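Local atomic coordinates of divalent-cation tolerance protein CutA (Thermotoga maritima, PDB entry 1VHF), a protein that is a homotrimeric CutA family protein, probably involved in resistance toward heavy metals and likely to bind copper ions. Residues E88-T92 against E93-W97. Numbering follows the deposited sequence.
Sequences ENVLT and EYMNW
Val90 and Leu91 meet Tyr94 and Met95 in a local contact at the start of helix 92-101, where the loop that follows strand 82-86 turns into the C-terminal helix of the CutA fold. It is a worked example of helix initiation, with Leu91 in the N-cap position. Leu91 has no polar side-chain atom to cap with, and its backbone carbonyl opens the first helical turn as an N-cap carbonyl normally does. Leu91 O takes the N-H of Met95 at 2.9 Å, and a second, weak bond at 3.0 Å from Tyr94 N, bent to 120° at the hydrogen. One residue on, Thr92 O accepts Asn96 N at 2.9 Å, so the helical pattern is already set.

The residue before the N-cap reaches over this turn with its two methyls divided between two neighbours. With chi1 at 58°, Val90 CG1 sits between its own backbone N and carbonyl carbon and touches the selenium of selenomethionine Met95, 3.6 Å from SE. The other methyl, CG2, meets the Tyr94 ring at its edge, in the ring plane. That ring rests on Cys31 of strand 31-43, a contact that places the helix start against the sheet; the Tyr94 hydroxyl also makes a weak hydrogen bond with Lys58. On the exposed flank the Glu93 chain, bent at chi2, folds back until its OE1 lies 3.8 Å from both CG and CD1 of Leu91.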
loop_
_atom_site.group_PDB
_atom_site.type_symbol
_atom_site.label_atom_id
_atom_site.label_comp_id
_atom_site.label_asym_id
_atom_site.label_seq_id
_atom_site.Cartn_x
_atom_site.Cartn_y
_atom_site.Cartn_z
ATOM N N GLU A 88 -3.148 -12.906 -10.922
ATOM C CA GLU A 88 -3.675 -14.118 -11.570
ATOM C C GLU A 88 -2.875 -15.355 -11.298
ATOM O O GLU A 88 -3.373 -16.487 -11.471
ATOM C CB GLU A 88 -3.756 -13.886 -13.092
ATOM C CG GLU A 88 -4.716 -12.764 -13.463
ATOM C CD GLU A 88 -6.084 -13.015 -12.835
ATOM O OE1 GLU A 88 -6.598 -14.138 -13.008
ATOM O OE2 GLU A 88 -6.578 -12.079 -12.182
ATOM N N ASN A 89 -1.581 -15.225 -11.059
ATOM C CA ASN A 89 -0.695 -16.362 -10.832
ATOM C C ASN A 89 0.433 -15.853 -9.926
ATOM O O ASN A 89 0.725 -14.664 -9.950
ATOM C CB ASN A 89 -0.096 -16.879 -12.134
ATOM C CG ASN A 89 -0.968 -17.853 -12.894
ATOM O OD1 ASN A 89 -1.611 -18.722 -12.303
ATOM N ND2 ASN A 89 -1.030 -17.687 -14.213
ATOM N N VAL A 90 1.101 -16.765 -9.281
ATOM C CA VAL A 90 2.227 -16.423 -8.401
ATOM C C VAL A 90 3.130 -17.631 -8.325
ATOM O O VAL A 90 2.638 -18.781 -8.175
ATOM C CB VAL A 90 1.766 -15.985 -6.997
ATOM C CG1 VAL A 90 0.952 -17.050 -6.308
ATOM C CG2 VAL A 90 2.957 -15.577 -6.113
ATOM N N LEU A 91 4.427 -17.408 -8.312
ATOM C CA LEU A 91 5.388 -18.515 -8.175
ATOM C C LEU A 91 5.060 -19.209 -6.842
ATOM O O LEU A 91 4.950 -18.561 -5.813
ATOM C CB LEU A 91 6.795 -17.926 -8.181
ATOM C CG LEU A 91 7.931 -18.940 -7.980
ATOM C CD1 LEU A 91 8.153 -19.795 -9.216
ATOM C CD2 LEU A 91 9.210 -18.201 -7.608
ATOM N N THR A 92 4.917 -20.545 -6.910
ATOM C CA THR A 92 4.535 -21.291 -5.713
ATOM C C THR A 92 5.391 -21.011 -4.502
ATOM O O THR A 92 4.809 -20.731 -3.431
ATOM C CB THR A 92 4.566 -22.812 -6.008
ATOM O OG1 THR A 92 3.572 -23.036 -7.030
ATOM C CG2 THR A 92 4.180 -23.616 -4.777
ATOM N N GLU A 93 6.698 -21.058 -4.636
ATOM C CA GLU A 93 7.600 -20.859 -3.492
ATOM C C GLU A 93 7.439 -19.470 -2.898
ATOM O O GLU A 93 7.548 -19.244 -1.685
ATOM C CB GLU A 93 9.045 -21.098 -3.912
ATOM C CG GLU A 93 9.374 -22.556 -4.245
ATOM C CD GLU A 93 9.305 -22.823 -5.730
ATOM O OE1 GLU A 93 8.373 -22.350 -6.425
ATOM O OE2 GLU A 93 10.193 -23.546 -6.254
ATOM N N TYR A 94 7.158 -18.478 -3.756
ATOM C CA TYR A 94 6.971 -17.121 -3.235
ATOM C C TYR A 94 5.633 -17.016 -2.527
ATOM O O TYR A 94 5.532 -16.337 -1.499
ATOM C CB TYR A 94 7.060 -16.122 -4.419
ATOM C CG TYR A 94 7.006 -14.669 -3.961
ATOM C CD1 TYR A 94 8.099 -14.151 -3.281
ATOM C CD2 TYR A 94 5.948 -13.839 -4.245
ATOM C CE1 TYR A 94 8.116 -12.848 -2.821
ATOM C CE2 TYR A 94 5.944 -12.522 -3.780
ATOM C CZ TYR A 94 7.027 -12.049 -3.094
ATOM O OH TYR A 94 7.074 -10.731 -2.649
HETATM N N MSE A 95 4.606 -17.674 -3.059
HETATM C CA MSE A 95 3.290 -17.648 -2.439
HETATM C C MSE A 95 3.401 -18.306 -1.040
HETATM O O MSE A 95 2.759 -17.808 -0.131
HETATM C CB MSE A 95 2.244 -18.413 -3.222
HETATM C CG MSE A 95 0.826 -18.333 -2.663
HETATM SE SE MSE A 95 0.034 -16.587 -2.866
HETATM C CE MSE A 95 -0.116 -16.098 -1.025
ATOM N N ASN A 96 4.225 -19.353 -0.953
ATOM C CA ASN A 96 4.348 -19.982 0.391
ATOM C C ASN A 96 5.043 -19.047 1.362
ATOM O O ASN A 96 4.675 -18.943 2.537
ATOM C CB ASN A 96 5.172 -21.260 0.271
ATOM C CG ASN A 96 4.496 -22.370 -0.508
ATOM O OD1 ASN A 96 3.272 -22.435 -0.591
ATOM N ND2 ASN A 96 5.301 -23.262 -1.065
ATOM N N TRP A 97 6.073 -18.338 0.902
ATOM C CA TRP A 97 6.783 -17.390 1.755
ATOM C C TRP A 97 5.817 -16.272 2.185
ATOM O O TRP A 97 5.788 -15.879 3.353
ATOM C CB TRP A 97 7.974 -16.809 1.000
ATOM C CG TRP A 97 8.641 -15.685 1.741
ATOM C CD1 TRP A 97 9.511 -15.801 2.788
ATOM C CD2 TRP A 97 8.377 -14.285 1.598
ATOM N NE1 TRP A 97 9.873 -14.558 3.259
ATOM C CE2 TRP A 97 9.195 -13.611 2.522
ATOM C CE3 TRP A 97 7.563 -13.537 0.732
ATOM C CZ2 TRP A 97 9.238 -12.223 2.679
ATOM C CZ3 TRP A 97 7.660 -12.149 0.830
ATOM C CH2 TRP A 97 8.420 -11.523 1.823
#